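Local coordinates for response regulator receiver protein (Desulfuromonas acetoxidans, PDB 2ZAY) that probably relays signals in a two-component-type system, this chain being the CheY-like receiver domain of a longer response regulator, at residues 122-125 and 126-130; 94-97 and 98-102. One frame throughout, in Å; residues are numbered along the deposited sequence.

Contacts 1 and 2 are each a set of local contacts between successive turns of one helix of the receiver domain, a five-stranded parallel sheet of strand order 2-1-3-4-5 flanked by helices. Contact 2 (94-97 with 98-102) lies on helix 94-103, which links strands 85-89 and 107-110; contact 1 (122-125 with 126-130) forms the end of the last helix, 115-129. Their centres are 21 Å apart and their nearest atoms about 9 Å, so the two do not touch. Contact 2 begins beside the loop after strand 85-89, where Glu-96 hydrogen-bonds to Ser-89 and Asn-61, at the end of the sheet that in relatives carries the phosphorylated aspartate. Contact 1 packs on strands 9-14, 33-38 and 55-59 instead.

Contact 1 of 2, residues 122-125 and 126-130; sequences IKRV and LKLLY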
loop_
_atom_site.group_PDB
_atom_site.type_symbol
_atom_site.label_atom_id
_atom_site.label_comp_id
_atom_site.label_asym_id
_atom_site.label_seq_id
_atom_site.Cartn_x
_atom_site.Cartn_y
_atom_site.Cartn_z
ATOM N N ILE A 122 2.502 -9.376 1.636
ATOM C CA ILE A 122 1.601 -8.830 2.645
ATOM C C ILE A 122 1.696 -9.689 3.903
ATOM O O ILE A 122 1.913 -9.177 5.003
ATOM C CB ILE A 122 0.134 -8.838 2.140
ATOM C CG1 ILE A 122 -0.019 -7.832 0.996
ATOM C CG2 ILE A 122 -0.832 -8.519 3.287
ATOM C CD1 ILE A 122 -1.410 -7.792 0.381
ATOM N N LYS A 123 1.560 -11.002 3.733
ATOM C CA LYS A 123 1.615 -11.921 4.865
ATOM C C LYS A 123 2.928 -11.866 5.628
ATOM O O LYS A 123 2.935 -11.915 6.854
ATOM C CB LYS A 123 1.366 -13.359 4.400
ATOM C CG LYS A 123 -0.075 -13.640 4.008
ATOM C CD LYS A 123 -0.212 -15.028 3.392
ATOM C CE LYS A 123 -1.663 -15.335 3.051
ATOM N NZ LYS A 123 -1.810 -16.697 2.465
ATOM N N ARG A 124 4.042 -11.754 4.912
ATOM C CA ARG A 124 5.327 -11.711 5.592
ATOM C C ARG A 124 5.403 -10.519 6.541
ATOM O O ARG A 124 5.865 -10.646 7.672
ATOM C CB ARG A 124 6.480 -11.637 4.591
ATOM C CG ARG A 124 7.818 -11.957 5.237
ATOM C CD ARG A 124 7.857 -13.417 5.693
ATOM N NE ARG A 124 8.942 -13.692 6.632
ATOM C CZ ARG A 124 8.940 -13.318 7.908
ATOM N NH1 ARG A 124 7.902 -12.653 8.402
ATOM N NH2 ARG A 124 9.969 -13.615 8.693
ATOM N N VAL A 125 4.945 -9.366 6.067
ATOM C CA VAL A 125 4.957 -8.146 6.859
ATOM C C VAL A 125 4.010 -8.257 8.045
ATOM O O VAL A 125 4.339 -7.834 9.153
ATOM C CB VAL A 125 4.550 -6.927 6.002
ATOM C CG1 VAL A 125 4.305 -5.715 6.892
ATOM C CG2 VAL A 125 5.647 -6.618 5.005
ATOM N N LEU A 126 2.832 -8.821 7.807
ATOM C CA LEU A 126 1.855 -8.976 8.874
ATOM C C LEU A 126 2.393 -9.933 9.939
ATOM O O LEU A 126 2.225 -9.693 11.128
ATOM C CB LEU A 126 0.529 -9.505 8.314
ATOM C CG LEU A 126 -0.235 -8.597 7.339
ATOM C CD1 LEU A 126 -1.544 -9.284 6.913
ATOM C CD2 LEU A 126 -0.536 -7.252 8.005
ATOM N N LYS A 127 3.051 -11.010 9.516
ATOM C CA LYS A 127 3.590 -11.966 10.476
ATOM C C LYS A 127 4.666 -11.319 11.334
ATOM O O LYS A 127 4.745 -11.570 12.533
ATOM C CB LYS A 127 4.183 -13.188 9.767
ATOM C CG LYS A 127 3.202 -13.968 8.916
ATOM C CD LYS A 127 3.757 -15.345 8.562
ATOM C CE LYS A 127 3.470 -15.716 7.110
ATOM N NZ LYS A 127 4.388 -15.029 6.149
ATOM N N LEU A 128 5.494 -10.488 10.711
ATOM C CA LEU A 128 6.577 -9.799 11.404
ATOM C C LEU A 128 6.120 -8.729 12.391
ATOM O O LEU A 128 6.663 -8.622 13.494
ATOM C CB LEU A 128 7.514 -9.132 10.394
ATOM C CG LEU A 128 8.378 -10.014 9.490
ATOM C CD1 LEU A 128 9.088 -9.144 8.463
ATOM C CD2 LEU A 128 9.389 -10.788 10.334
ATOM N N LEU A 129 5.134 -7.931 11.991
ATOM C CA LEU A 129 4.654 -6.838 12.831
ATOM C C LEU A 129 3.523 -7.145 13.807
ATOM O O LEU A 129 3.401 -6.479 14.832
ATOM C CB LEU A 129 4.253 -5.643 11.953
ATOM C CG LEU A 129 5.380 -4.840 11.291
ATOM C CD1 LEU A 129 6.339 -4.321 12.349
ATOM C CD2 LEU A 129 6.132 -5.713 10.303
ATOM N N TYR A 130 2.693 -8.132 13.498
ATOM C CA TYR A 130 1.591 -8.472 14.386
ATOM C C TYR A 130 1.767 -9.827 15.065
ATOM O O TYR A 130 1.593 -9.877 16.301
ATOM C CB TYR A 130 0.261 -8.443 13.627
ATOM C CG TYR A 130 -0.134 -7.070 13.116
ATOM C CD1 TYR A 130 0.277 -6.624 11.859
ATOM C CD2 TYR A 130 -0.940 -6.228 13.881
ATOM C CE1 TYR A 130 -0.112 -5.374 11.373
ATOM C CE2 TYR A 130 -1.336 -4.979 13.406
ATOM C CZ TYR A 130 -0.919 -4.560 12.147
ATOM O OH TYR A 130 -1.335 -3.344 11.656
#
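The last two turns of helix 115-129, the C-terminal helix of the receiver domain, bring Ile-122 beside Leu-126 and Val-125 beside Leu-129. CG2 of Ile-122 meets CD1 of Leu-126 at 3.8 Å, the two side chains running the same way. One turn on, Val-125 CG1, anti to the backbone N of Val-125 (chi1 169°), lies 3.9 Å from Leu-129 CD2, the side chains meeting at a slant. Ile-122, Val-125 and Leu-126 face inward: Ile-122 and Leu-126 reach Phe-33 and strand 9-14, and Val-125 packs on Ile-106, which the more marginal, exposed Leu-129 also touches. Backbone hydrogen bonds join each residue to the fourth one along, among them Leu-126 N to Ile-122 O at 3.0 Å and Lys-127 N to Lys-123 O at 2.8 Å. Lys-127 bends at chi3 and chi4 (chi4 78°), bringing NZ 3.9 Å from Arg-124 CD; the two side chains cross at about a right angle. Lys-123 instead extends to a salt bridge with Glu-31, and the chain end is tied down where Tyr-130 OH hydrogen-bonds to His-54 O. This is an amphipathic helix laid against the central parallel sheet of a CheY-like fold.

Contact 2 of 2, residues 94-97 and 98-102; sequences AKEE and AQLLD
Ala-94 O accepts the N-H of Ala-98 at 2.9 Å, the first of four successive i to i+4 bonds that carry one continuous alpha helix through 94-97 and 98-102. Like Ala-98 N, Gln-99 N comes in tilted from the plane of its acceptor carbonyl, by 29° at Lys-95 O, and at the same length, 2.9 Å. Leu-100 N to Glu-96 O and Leu-101 N to Glu-97 O follow, both at 3.0 Å, and these two run nearly straight out from their carbonyls. The N-H of Leu-101 points almost directly at its acceptor, at 171°. Side chains of the second segment settle over the same carbonyl oxygens: the methyl of Ala-98 lies 3.5 Å from Ala-94 O, while CB of Gln-99 comes within 3.4 Å of Lys-95 O. Helix 94-103 is the crossover of a beta-alpha-beta unit between the parallel strands 85-89 and 107-110 of the receiver fold, and Leu-100 is its buried inward residue here, packed on Phe-108, Phe-105 and Met-68. The CG of Leu-100, anti to its own carbonyl carbon (chi1 -66°), sits 3.4 Å from Glu-96 O. The carboxylate of Glu-96 is held outside the two segments: OE2 is hydrogen-bonded to Ser-89 OG and OE1 to Asn-61 ND2, which fixes its rotation and ties the helix start to strand 85-89 and to the loop after strand 55-59. Glu-96 N hydrogen-bonds to Thr-93 OG1, just ahead of the first turn. Glu-97 and Leu-101 run side by side in one direction, with Leu-101 CD1 4.1 Å from Glu-97 CG, so the contact is made by the aliphatic part of the glutamate, whose chain extends onward to its carboxylate.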
loop_
_atom_site.group_PDB
_atom_site.type_symbol
_atom_site.label_atom_id
_atom_site.label_comp_id
_atom_site.label_asym_id
_atom_site.label_seq_id
_atom_site.Cartn_x
_atom_site.Cartn_y
_atom_site.Cartn_z
ATOM N N ALA A 94 16.405 1.063 -9.409
ATOM C CA ALA A 94 17.099 0.675 -8.185
ATOM C C ALA A 94 17.113 1.865 -7.241
ATOM O O ALA A 94 16.950 1.714 -6.027
ATOM C CB ALA A 94 18.528 0.239 -8.497
ATOM N N LYS A 95 17.297 3.057 -7.807
ATOM C CA LYS A 95 17.336 4.269 -7.008
ATOM C C LYS A 95 15.989 4.559 -6.360
ATOM O O LYS A 95 15.943 5.007 -5.224
ATOM C CB LYS A 95 17.767 5.465 -7.860
ATOM C CG LYS A 95 17.931 6.750 -7.055
ATOM C CD LYS A 95 18.406 7.904 -7.923
ATOM C CE LYS A 95 19.828 7.691 -8.426
ATOM N NZ LYS A 95 20.848 7.865 -7.353
ATOM N N GLU A 96 14.892 4.308 -7.072
ATOM C CA GLU A 96 13.577 4.564 -6.490
ATOM C C GLU A 96 13.321 3.575 -5.366
ATOM O O GLU A 96 12.846 3.953 -4.290
ATOM C CB GLU A 96 12.461 4.421 -7.523
ATOM C CG GLU A 96 11.092 4.822 -6.972
ATOM C CD GLU A 96 9.944 4.376 -7.857
ATOM O OE1 GLU A 96 8.945 5.115 -7.954
ATOM O OE2 GLU A 96 10.031 3.280 -8.446
ATOM N N GLU A 97 13.629 2.306 -5.622
ATOM C CA GLU A 97 13.434 1.269 -4.612
ATOM C C GLU A 97 14.196 1.644 -3.347
ATOM O O GLU A 97 13.627 1.643 -2.253
ATOM C CB GLU A 97 13.910 -0.099 -5.125
ATOM C CG GLU A 97 13.717 -1.248 -4.109
ATOM C CD GLU A 97 13.896 -2.630 -4.730
ATOM O OE1 GLU A 97 13.925 -2.733 -5.979
ATOM O OE2 GLU A 97 13.996 -3.619 -3.967
ATOM N N ALA A 98 15.480 1.979 -3.496
ATOM C CA ALA A 98 16.291 2.361 -2.340
ATOM C C ALA A 98 15.742 3.594 -1.628
ATOM O O ALA A 98 15.701 3.627 -0.401
ATOM C CB ALA A 98 17.746 2.600 -2.759
ATOM N N GLN A 99 15.315 4.609 -2.382
ATOM C CA GLN A 99 14.771 5.813 -1.748
ATOM C C GLN A 99 13.531 5.523 -0.896
ATOM O O GLN A 99 13.417 6.004 0.237
ATOM C CB GLN A 99 14.415 6.872 -2.800
ATOM C CG GLN A 99 13.522 7.996 -2.258
ATOM C CD GLN A 99 13.182 9.052 -3.305
ATOM O OE1 GLN A 99 12.899 8.730 -4.463
ATOM N NE2 GLN A 99 13.193 10.317 -2.896
ATOM N N LEU A 100 12.599 4.741 -1.434
ATOM C CA LEU A 100 11.381 4.427 -0.691
ATOM C C LEU A 100 11.683 3.580 0.544
ATOM O O LEU A 100 11.179 3.854 1.636
ATOM C CB LEU A 100 10.381 3.711 -1.594
ATOM C CG LEU A 100 9.835 4.570 -2.741
ATOM C CD1 LEU A 100 8.768 3.780 -3.498
ATOM C CD2 LEU A 100 9.253 5.861 -2.197
ATOM N N LEU A 101 12.511 2.560 0.381
ATOM C CA LEU A 101 12.874 1.729 1.526
ATOM C C LEU A 101 13.614 2.569 2.580
ATOM O O LEU A 101 13.376 2.421 3.780
ATOM C CB LEU A 101 13.758 0.552 1.085
ATOM C CG LEU A 101 13.092 -0.545 0.247
ATOM C CD1 LEU A 101 14.098 -1.646 -0.046
ATOM C CD2 LEU A 101 11.898 -1.119 1.005
ATOM N N ASP A 102 14.506 3.451 2.133
ATOM C CA ASP A 102 15.271 4.286 3.070
ATOM C C ASP A 102 14.369 5.207 3.886
ATOM O O ASP A 102 14.659 5.497 5.047
ATOM C CB ASP A 102 16.337 5.105 2.325
ATOM C CG ASP A 102 17.477 4.237 1.790
ATOM O OD1 ASP A 102 17.693 3.123 2.313
ATOM O OD2 ASP A 102 18.176 4.669 0.852
#